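Local coordinates for protein taurine:2-oxoglutarate aminotransferase (PDB 6JIX) that probably transfers the amino group of taurine to 2-oxoglutarate with the help of pyridoxal 5'-phosphate, as a class-III aminotransferase, at residues L55-N60 and S408-E413; E219-A224 and R365-F370; S371-V376 and K438-V443. One frame throughout, in Å; residues are numbered along the deposited sequence.

Contact 1: residues L55-N60 and S408-E413. With GLU (glutamic acid), chain N.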
loop_
_atom_site.group_PDB
_atom_site.type_symbol
_atom_site.label_atom_id
_atom_site.label_comp_id
_atom_site.label_asym_id
_atom_site.label_seq_id
_atom_site.Cartn_x
_atom_site.Cartn_y
_atom_site.Cartn_z
ATOM N N LEU A 55 9.298 14.299 9.519
ATOM C CA LEU A 55 9.583 13.593 8.271
ATOM C C LEU A 55 8.555 13.995 7.207
ATOM O O LEU A 55 8.656 15.093 6.647
ATOM C CB LEU A 55 9.639 12.079 8.495
ATOM C CG LEU A 55 10.813 11.604 9.360
ATOM C CD1 LEU A 55 10.934 10.073 9.315
ATOM C CD2 LEU A 55 12.100 12.273 8.912
ATOM N N LEU A 56 7.536 13.170 6.954
ATOM C CA LEU A 56 6.493 13.596 6.029
ATOM C C LEU A 56 5.216 13.935 6.796
ATOM O O LEU A 56 4.118 13.511 6.414
ATOM C CB LEU A 56 6.259 12.508 4.966
ATOM C CG LEU A 56 7.463 12.429 4.009
ATOM C CD1 LEU A 56 7.596 11.102 3.226
ATOM C CD2 LEU A 56 7.488 13.648 3.070
ATOM N N VAL A 57 5.352 14.739 7.856
ATOM C CA VAL A 57 4.256 15.033 8.779
ATOM C C VAL A 57 3.629 13.715 9.240
ATOM O O VAL A 57 2.400 13.575 9.251
ATOM C CB VAL A 57 3.199 15.967 8.144
ATOM C CG1 VAL A 57 2.375 16.628 9.214
ATOM C CG2 VAL A 57 3.854 17.030 7.277
ATOM N N CYS A 58 4.461 12.737 9.619
ATOM C CA CYS A 58 3.960 11.426 10.035
ATOM C C CYS A 58 4.522 10.983 11.385
ATOM O O CYS A 58 3.845 10.275 12.139
ATOM C CB CYS A 58 4.270 10.355 8.981
ATOM S SG CYS A 58 6.013 10.234 8.514
ATOM N N SER A 59 5.758 11.375 11.704
ATOM C CA SER A 59 6.388 10.945 12.955
ATOM C C SER A 59 5.830 11.756 14.131
ATOM O O SER A 59 6.539 12.469 14.839
ATOM C CB SER A 59 7.898 11.069 12.834
ATOM O OG SER A 59 8.375 10.236 11.781
ATOM N N ASN A 60 4.538 11.547 14.391
ATOM C CA ASN A 60 3.788 12.429 15.274
ATOM C C ASN A 60 4.304 12.390 16.712
ATOM O O ASN A 60 4.214 13.397 17.431
ATOM C CB ASN A 60 2.306 12.055 15.217
ATOM C CG ASN A 60 1.575 12.727 14.046
ATOM O OD1 ASN A 60 2.196 13.202 13.096
ATOM N ND2 ASN A 60 0.252 12.772 14.125
ATOM N N SER A 408 15.313 20.757 9.746
ATOM C CA SER A 408 14.922 19.884 8.643
ATOM C C SER A 408 13.418 19.980 8.410
ATOM O O SER A 408 12.625 19.627 9.288
ATOM C CB SER A 408 15.324 18.434 8.926
ATOM O OG SER A 408 14.419 17.525 8.310
ATOM N N THR A 409 13.032 20.421 7.215
ATOM C CA THR A 409 11.627 20.495 6.844
ATOM C C THR A 409 11.521 20.372 5.329
ATOM O O THR A 409 12.508 20.096 4.635
ATOM C CB THR A 409 10.996 21.785 7.393
ATOM O OG1 THR A 409 9.569 21.695 7.328
ATOM C CG2 THR A 409 11.481 23.021 6.629
ATOM N N PHE A 410 10.306 20.555 4.818
ATOM C CA PHE A 410 10.055 20.519 3.386
ATOM C C PHE A 410 8.880 21.432 3.101
ATOM O O PHE A 410 8.231 21.946 4.013
ATOM C CB PHE A 410 9.782 19.089 2.885
ATOM C CG PHE A 410 8.380 18.596 3.175
ATOM C CD1 PHE A 410 8.026 18.159 4.453
ATOM C CD2 PHE A 410 7.412 18.570 2.173
ATOM C CE1 PHE A 410 6.724 17.711 4.728
ATOM C CE2 PHE A 410 6.108 18.121 2.443
ATOM C CZ PHE A 410 5.765 17.693 3.716
ATOM N N GLY A 411 8.597 21.609 1.817
ATOM C CA GLY A 411 7.433 22.369 1.405
ATOM C C GLY A 411 7.033 21.933 0.015
ATOM O O GLY A 411 7.722 21.147 -0.638
ATOM N N ARG A 412 5.870 22.411 -0.406
ATOM C CA ARG A 412 5.425 22.281 -1.785
ATOM C C ARG A 412 5.076 23.663 -2.302
ATOM O O ARG A 412 4.806 24.590 -1.530
ATOM C CB ARG A 412 4.232 21.325 -1.914
ATOM C CG ARG A 412 4.647 19.846 -1.762
ATOM C CD ARG A 412 3.598 18.896 -2.310
ATOM N NE ARG A 412 3.439 19.054 -3.750
ATOM C CZ ARG A 412 4.106 18.342 -4.648
ATOM N NH1 ARG A 412 4.973 17.411 -4.259
ATOM N NH2 ARG A 412 3.905 18.566 -5.935
ATOM N N GLU A 413 5.143 23.823 -3.617
ATOM C CA GLU A 413 4.736 25.078 -4.254
ATOM C C GLU A 413 5.530 26.226 -3.636
ATOM O O GLU A 413 6.770 26.233 -3.751
ATOM C CB GLU A 413 3.213 25.207 -4.141
ATOM C CG GLU A 413 2.420 24.265 -5.035
ATOM C CD GLU A 413 3.187 23.833 -6.279
ATOM O OE1 GLU A 413 3.754 24.702 -6.994
ATOM O OE2 GLU A 413 3.215 22.611 -6.541
HETATM N N GLU N . 12.958 17.008 4.173
HETATM C CA GLU N . 11.946 16.387 5.008
HETATM C C GLU N . 12.570 15.484 6.076
HETATM O O GLU N . 12.715 15.891 7.286
HETATM C CB GLU N . 11.064 15.542 4.103
HETATM C CG GLU N . 11.932 14.742 3.153
HETATM C CD GLU N . 11.092 14.009 2.119
HETATM O OE1 GLU N . 10.216 14.705 1.547
HETATM O OE2 GLU N . 11.254 12.766 1.843
HETATM O OXT GLU N . 12.925 14.331 5.727
#
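F410 meets L55, L56 and V57 across an interface that also holds a bound glutamate, so that the two segments share a ligand as well as a modest direct contact of 134 Å². F410 makes every direct contact between them. With chi1 at 78°, its CG lies between the backbone N and the carbonyl carbon; the first bond of the side chain points to segment 55-60, and the ring then reaches all three residues. L56 CD2 lies over one face, 4.4 Å from F410 CZ, while V57 CG2 comes at the edge near the ring plane, 3.9 Å from F410 CE1; the V57 and F410 side chains are roughly perpendicular. L55 contributes its backbone instead: its carbonyl O comes obliquely to the ring, 3.8 Å from F410 CE1, and is also hydrogen-bonded to S53 OG.

The ligand's amino N donates a hydrogen bond to T409 O (3.2 Å). S408 OG stands 2.6 Å from atom O of the glutamate ligand. Apolar groups border the ligand as well: L56 CD2 lies 3.3 Å from its OE1, and F410 CB lies 4.0 Å from ligand CB. P84 of the second subunit packs on L56, placing the pocket beside the subunit interface. The chemistry is thus mixed: a main-chain carbonyl takes the amino group, a serine hydroxyl sits beside one carboxylate oxygen, and carbons of L55, L56 and F410 lie along the rest.

Contact 2: residues E219-A224 and R365-F370. With PLP (pyridoxal-5'-phosphate), chain G.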
loop_
_atom_site.group_PDB
_atom_site.type_symbol
_atom_site.label_atom_id
_atom_site.label_comp_id
_atom_site.label_asym_id
_atom_site.label_seq_id
_atom_site.Cartn_x
_atom_site.Cartn_y
_atom_site.Cartn_z
ATOM N N GLU A 219 -9.237 16.571 1.751
ATOM C CA GLU A 219 -8.412 16.716 2.946
ATOM C C GLU A 219 -9.096 17.632 3.946
ATOM O O GLU A 219 -9.498 18.757 3.607
ATOM C CB GLU A 219 -7.048 17.311 2.595
ATOM C CG GLU A 219 -6.075 16.409 1.884
ATOM C CD GLU A 219 -4.798 17.150 1.474
ATOM O OE1 GLU A 219 -3.813 17.098 2.248
ATOM O OE2 GLU A 219 -4.775 17.770 0.384
ATOM N N SER A 220 -9.174 17.174 5.198
ATOM C CA SER A 220 -9.810 17.990 6.235
ATOM C C SER A 220 -9.243 19.407 6.230
ATOM O O SER A 220 -9.987 20.392 6.137
ATOM C CB SER A 220 -9.623 17.335 7.608
ATOM O OG SER A 220 -10.311 16.090 7.710
ATOM N N ILE A 221 -7.916 19.518 6.249
ATOM C CA ILE A 221 -7.191 20.755 5.982
ATOM C C ILE A 221 -6.134 20.405 4.953
ATOM O O ILE A 221 -5.350 19.474 5.176
ATOM C CB ILE A 221 -6.533 21.331 7.249
ATOM C CG1 ILE A 221 -7.594 21.865 8.205
ATOM C CG2 ILE A 221 -5.547 22.446 6.883
ATOM C CD1 ILE A 221 -7.124 21.947 9.661
ATOM N N VAL A 222 -6.143 21.093 3.806
ATOM C CA VAL A 222 -5.195 20.743 2.742
ATOM C C VAL A 222 -3.773 20.841 3.280
ATOM O O VAL A 222 -3.336 21.914 3.716
ATOM C CB VAL A 222 -5.399 21.612 1.495
ATOM C CG1 VAL A 222 -4.155 21.586 0.628
ATOM C CG2 VAL A 222 -6.580 21.107 0.696
ATOM N N GLY A 223 -3.032 19.727 3.218
ATOM C CA GLY A 223 -1.772 19.605 3.919
ATOM C C GLY A 223 -0.503 19.831 3.129
ATOM O O GLY A 223 0.074 20.923 3.173
ATOM N N ALA A 224 -0.034 18.803 2.416
ATOM C CA ALA A 224 1.266 18.930 1.768
ATOM C C ALA A 224 1.299 20.149 0.864
ATOM O O ALA A 224 2.339 20.804 0.736
ATOM C CB ALA A 224 1.613 17.655 0.997
ATOM N N ARG A 365 -0.062 30.363 8.440
ATOM C CA ARG A 365 -1.192 29.564 8.863
ATOM C C ARG A 365 -0.663 28.545 9.857
ATOM O O ARG A 365 0.431 28.006 9.680
ATOM C CB ARG A 365 -1.867 28.892 7.669
ATOM C CG ARG A 365 -2.473 29.884 6.675
ATOM C CD ARG A 365 -2.867 29.229 5.362
ATOM N NE ARG A 365 -1.716 28.618 4.709
ATOM C CZ ARG A 365 -0.725 29.296 4.131
ATOM N NH1 ARG A 365 -0.736 30.630 4.106
ATOM N NH2 ARG A 365 0.280 28.637 3.567
ATOM N N CYS A 366 -1.430 28.297 10.909
ATOM C CA CYS A 366 -0.992 27.380 11.948
ATOM C C CYS A 366 -2.217 26.963 12.727
ATOM O O CYS A 366 -2.912 27.826 13.264
ATOM C CB CYS A 366 0.037 28.028 12.888
ATOM S SG CYS A 366 0.404 27.022 14.405
ATOM N N ILE A 367 -2.470 25.658 12.800
ATOM C CA ILE A 367 -3.424 25.088 13.742
ATOM C C ILE A 367 -2.744 23.912 14.432
ATOM O O ILE A 367 -2.257 22.993 13.764
ATOM C CB ILE A 367 -4.724 24.651 13.052
ATOM C CG1 ILE A 367 -5.754 24.235 14.098
ATOM C CG2 ILE A 367 -4.452 23.561 12.045
ATOM C CD1 ILE A 367 -7.109 24.034 13.507
ATOM N N GLY A 368 -2.704 23.944 15.766
ATOM C CA GLY A 368 -1.898 22.977 16.500
ATOM C C GLY A 368 -0.437 23.096 16.101
ATOM O O GLY A 368 0.166 24.178 16.111
ATOM N N LEU A 369 0.164 21.970 15.764
ATOM C CA LEU A 369 1.509 21.966 15.214
ATOM C C LEU A 369 1.469 21.677 13.711
ATOM O O LEU A 369 2.313 20.965 13.173
ATOM C CB LEU A 369 2.393 20.983 15.980
ATOM C CG LEU A 369 2.674 21.447 17.418
ATOM C CD1 LEU A 369 3.336 20.369 18.254
ATOM C CD2 LEU A 369 3.522 22.704 17.406
ATOM N N PHE A 370 0.459 22.233 13.035
ATOM C CA PHE A 370 0.210 22.098 11.596
ATOM C C PHE A 370 0.244 23.509 10.999
ATOM O O PHE A 370 -0.738 24.257 11.094
ATOM C CB PHE A 370 -1.139 21.414 11.363
ATOM C CG PHE A 370 -1.272 20.732 10.029
ATOM C CD1 PHE A 370 -0.185 20.102 9.429
ATOM C CD2 PHE A 370 -2.501 20.699 9.378
ATOM C CE1 PHE A 370 -0.326 19.459 8.188
ATOM C CE2 PHE A 370 -2.646 20.062 8.143
ATOM C CZ PHE A 370 -1.557 19.444 7.547
HETATM N N1 PLP G . -3.444 11.888 1.683
HETATM C C2 PLP G . -2.739 12.911 2.172
HETATM C C2A PLP G . -3.438 14.107 2.793
HETATM C C3 PLP G . -1.323 12.899 2.118
HETATM O O3 PLP G . -0.566 13.945 2.612
HETATM C C4 PLP G . -0.665 11.822 1.567
HETATM C C4A PLP G . 0.891 11.840 1.527
HETATM O O4A PLP G . 1.501 12.910 1.505
HETATM C C5 PLP G . -1.461 10.749 1.059
HETATM C C6 PLP G . -2.860 10.806 1.137
HETATM C C5A PLP G . -0.754 9.496 0.425
HETATM O O4P PLP G . -0.322 8.723 1.499
HETATM P P PLP G . 0.770 7.540 1.260
HETATM O O1P PLP G . 0.914 6.727 2.471
HETATM O O2P PLP G . 0.302 6.568 0.250
HETATM O O3P PLP G . 2.218 8.238 0.763
#
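The F370 ring is approached obliquely at its far end by two groups of segment 219-224: I221 CG2 lies 4.0 Å from F370 CE2, and G223 CA lies 3.6 Å from F370 CZ. The I221 and F370 side chains run alongside one another, antiparallel. F370 points this way because its CG is anti to the backbone N (chi1 -157°), which carries the phenyl across to the glycine. A second apolar pair, I221 CD1 with I367 CG2 at 3.9 Å, extends the patch alongside.

The other flat group is the E219 carboxylate. Its OE1 accepts G223 N at 2.9 Å, with the N-H coming from above the carboxylate plane, 55° out of it, while OE2 is hydrogen-bonded to Y143 N. OE1 also lies next to the cofactor methyl C2A. Two backbone N-H groups thus hold the carboxylate beside the pyridoxal phosphate, and one of them belongs to G223, whose CA touches F370 CZ.

I367 and F370 are the ends of a type II' turn, doubly bonded I367 N to F370 O and F370 N to I367 O; G368 takes the positive phi. This hairpin joins strands 361-367 and 370-376, with helix 336-357 packing on C366, I367 and L369. Facing it, segment 219-224 leaves strand 213-219 of the seven-stranded sheet, where E219 adjoins D252 of strand 248-252.

Contact 3: residues S371-V376 and K438-V443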
loop_
_atom_site.group_PDB
_atom_site.type_symbol
_atom_site.label_atom_id
_atom_site.label_comp_id
_atom_site.label_asym_id
_atom_site.label_seq_id
_atom_site.Cartn_x
_atom_site.Cartn_y
_atom_site.Cartn_z
ATOM N N SER A 371 1.349 23.872 10.349
ATOM C CA SER A 371 1.590 25.276 10.043
ATOM C C SER A 371 2.420 25.408 8.778
ATOM O O SER A 371 3.142 24.485 8.390
ATOM C CB SER A 371 2.312 25.972 11.207
ATOM O OG SER A 371 3.719 25.795 11.099
ATOM N N ALA A 372 2.322 26.584 8.151
ATOM C CA ALA A 372 3.056 26.875 6.925
ATOM C C ALA A 372 3.167 28.382 6.718
ATOM O O ALA A 372 2.310 29.157 7.156
ATOM C CB ALA A 372 2.389 26.228 5.704
ATOM N N LEU A 373 4.221 28.782 6.016
ATOM C CA LEU A 373 4.425 30.156 5.590
ATOM C C LEU A 373 4.325 30.245 4.071
ATOM O O LEU A 373 4.907 29.417 3.352
ATOM C CB LEU A 373 5.787 30.664 6.050
ATOM C CG LEU A 373 6.033 30.660 7.562
ATOM C CD1 LEU A 373 7.426 31.214 7.867
ATOM C CD2 LEU A 373 4.945 31.417 8.328
ATOM N N THR A 374 3.582 31.243 3.581
ATOM C CA THR A 374 3.590 31.564 2.159
ATOM C C THR A 374 4.728 32.540 1.877
ATOM O O THR A 374 4.735 33.666 2.390
ATOM C CB THR A 374 2.256 32.139 1.698
ATOM O OG1 THR A 374 1.210 31.190 1.952
ATOM C CG2 THR A 374 2.332 32.402 0.216
ATOM N N ILE A 375 5.688 32.100 1.070
ATOM C CA ILE A 375 6.858 32.894 0.713
ATOM C C ILE A 375 6.557 33.660 -0.572
ATOM O O ILE A 375 6.065 33.089 -1.555
ATOM C CB ILE A 375 8.090 31.988 0.547
ATOM C CG1 ILE A 375 8.255 31.107 1.784
ATOM C CG2 ILE A 375 9.333 32.809 0.315
ATOM C CD1 ILE A 375 8.223 31.870 3.092
ATOM N N VAL A 376 6.860 34.953 -0.573
ATOM C CA VAL A 376 6.532 35.822 -1.693
ATOM C C VAL A 376 7.792 36.532 -2.173
ATOM O O VAL A 376 8.702 36.819 -1.389
ATOM C CB VAL A 376 5.451 36.854 -1.314
ATOM C CG1 VAL A 376 4.116 36.164 -1.017
ATOM C CG2 VAL A 376 5.925 37.680 -0.132
ATOM N N LYS A 438 16.460 33.275 10.988
ATOM C CA LYS A 438 17.731 33.562 10.331
ATOM C C LYS A 438 17.636 33.314 8.836
ATOM O O LYS A 438 18.131 34.118 8.041
ATOM C CB LYS A 438 18.869 32.715 10.917
ATOM C CG LYS A 438 19.227 32.993 12.369
ATOM C CD LYS A 438 18.818 34.416 12.794
ATOM C CE LYS A 438 19.676 34.900 13.949
ATOM N NZ LYS A 438 20.086 33.729 14.780
ATOM N N VAL A 439 17.011 32.202 8.431
ATOM C CA VAL A 439 16.966 31.862 7.011
ATOM C C VAL A 439 16.047 32.812 6.256
ATOM O O VAL A 439 16.348 33.214 5.125
ATOM C CB VAL A 439 16.528 30.402 6.810
ATOM C CG1 VAL A 439 16.142 30.169 5.346
ATOM C CG2 VAL A 439 17.634 29.433 7.252
ATOM N N LEU A 440 14.917 33.192 6.864
ATOM C CA LEU A 440 14.020 34.144 6.216
ATOM C C LEU A 440 14.730 35.471 5.937
ATOM O O LEU A 440 14.500 36.102 4.898
ATOM C CB LEU A 440 12.759 34.347 7.063
ATOM C CG LEU A 440 11.944 33.055 7.252
ATOM C CD1 LEU A 440 10.655 33.279 8.027
ATOM C CD2 LEU A 440 11.645 32.403 5.914
ATOM N N THR A 441 15.611 35.904 6.839
ATOM C CA THR A 441 16.405 37.091 6.551
ATOM C C THR A 441 17.248 36.897 5.297
ATOM O O THR A 441 17.290 37.774 4.430
ATOM C CB THR A 441 17.298 37.439 7.741
ATOM O OG1 THR A 441 16.506 38.043 8.775
ATOM C CG2 THR A 441 18.382 38.407 7.289
ATOM N N TRP A 442 17.889 35.742 5.149
ATOM C CA TRP A 442 18.664 35.505 3.935
ATOM C C TRP A 442 17.781 35.577 2.686
ATOM O O TRP A 442 18.202 36.106 1.646
ATOM C CB TRP A 442 19.366 34.158 4.025
ATOM C CG TRP A 442 20.084 33.734 2.772
ATOM C CD1 TRP A 442 21.413 33.871 2.507
ATOM C CD2 TRP A 442 19.514 33.078 1.630
ATOM N NE1 TRP A 442 21.709 33.346 1.269
ATOM C CE2 TRP A 442 20.561 32.855 0.710
ATOM C CE3 TRP A 442 18.222 32.664 1.295
ATOM C CZ2 TRP A 442 20.358 32.236 -0.520
ATOM C CZ3 TRP A 442 18.023 32.047 0.070
ATOM C CH2 TRP A 442 19.086 31.840 -0.823
ATOM N N VAL A 443 16.554 35.053 2.767
ATOM C CA VAL A 443 15.649 35.104 1.620
ATOM C C VAL A 443 15.268 36.545 1.312
ATOM O O VAL A 443 15.291 36.971 0.149
ATOM C CB VAL A 443 14.401 34.238 1.874
ATOM C CG1 VAL A 443 13.353 34.504 0.811
ATOM C CG2 VAL A 443 14.777 32.761 1.913
#
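L373 overlaps L440 by its outer methyl: L373 CD1 and L440 CD1 are 3.8 Å apart, the closest approach between strand 371-376 and helix 438-443. The two leucines have almost the same shape. In each, CG sits beside the backbone N and the chain then runs straight on to CD1 (chi2 -179° in L373, -177° in L440), which lets the methyls meet midway although the segment axes stay 11.1 Å apart. The side chains themselves meet at a slant.

I375 carries the contact further along the strand. Its CD1 faces L440 CD2 at 4.5 Å, and its CG2 faces V443 CG1 at 4.4 Å, so L440 touches two strand residues and I375 touches two helix residues. The spacing explains the pattern: L373 and I375 are two apart and therefore project from the same face of the strand, while L440 and V443 are three apart and fall on one side of the helix. With the N-to-C directions only 23° apart, the two rows advance together.

This is a helix lying on a face of the antiparallel sheet formed by strands 361-367, 370-376 and 415-418. Neighbouring helices add to the layer: L351 and M354 of helix 336-357 pack on L373 and L440 respectively, while M395 and I398 of helix 395-404 pack on I375 and V443. S371 OG bonds to I418 O and I375 O to T414 OG1. Across the 127 Å² shared by the two segments only aliphatic carbons touch, so cohesion here rests on dispersion and on the exclusion of water, and any specificity probably comes from the fit of the branched side chains.

Overall arrangement
Contacts 1 and 2 have centres 12 Å apart and meet directly: V57 CG1 lies 4.0 Å from F370 CE1, so the hairpin phenylalanine packs against V57 of helix 54-57. Both border the active site. The L56 side chain is about 4 Å from that of K281 and about 6 Å from the pyridoxal phosphate, which contact 2 reaches through E219. Contacts 2 and 3, centres 17 Å apart, share the three-stranded sheet: R365 O lies 2.8 Å from A372 N and R365 NH1 lies 3.0 Å from T374 OG1, both probable hydrogen bonds. Contact 3 is more remote, its nearest atoms about 7 Å from contact 1, and joins helix 426-447 to a face of that sheet.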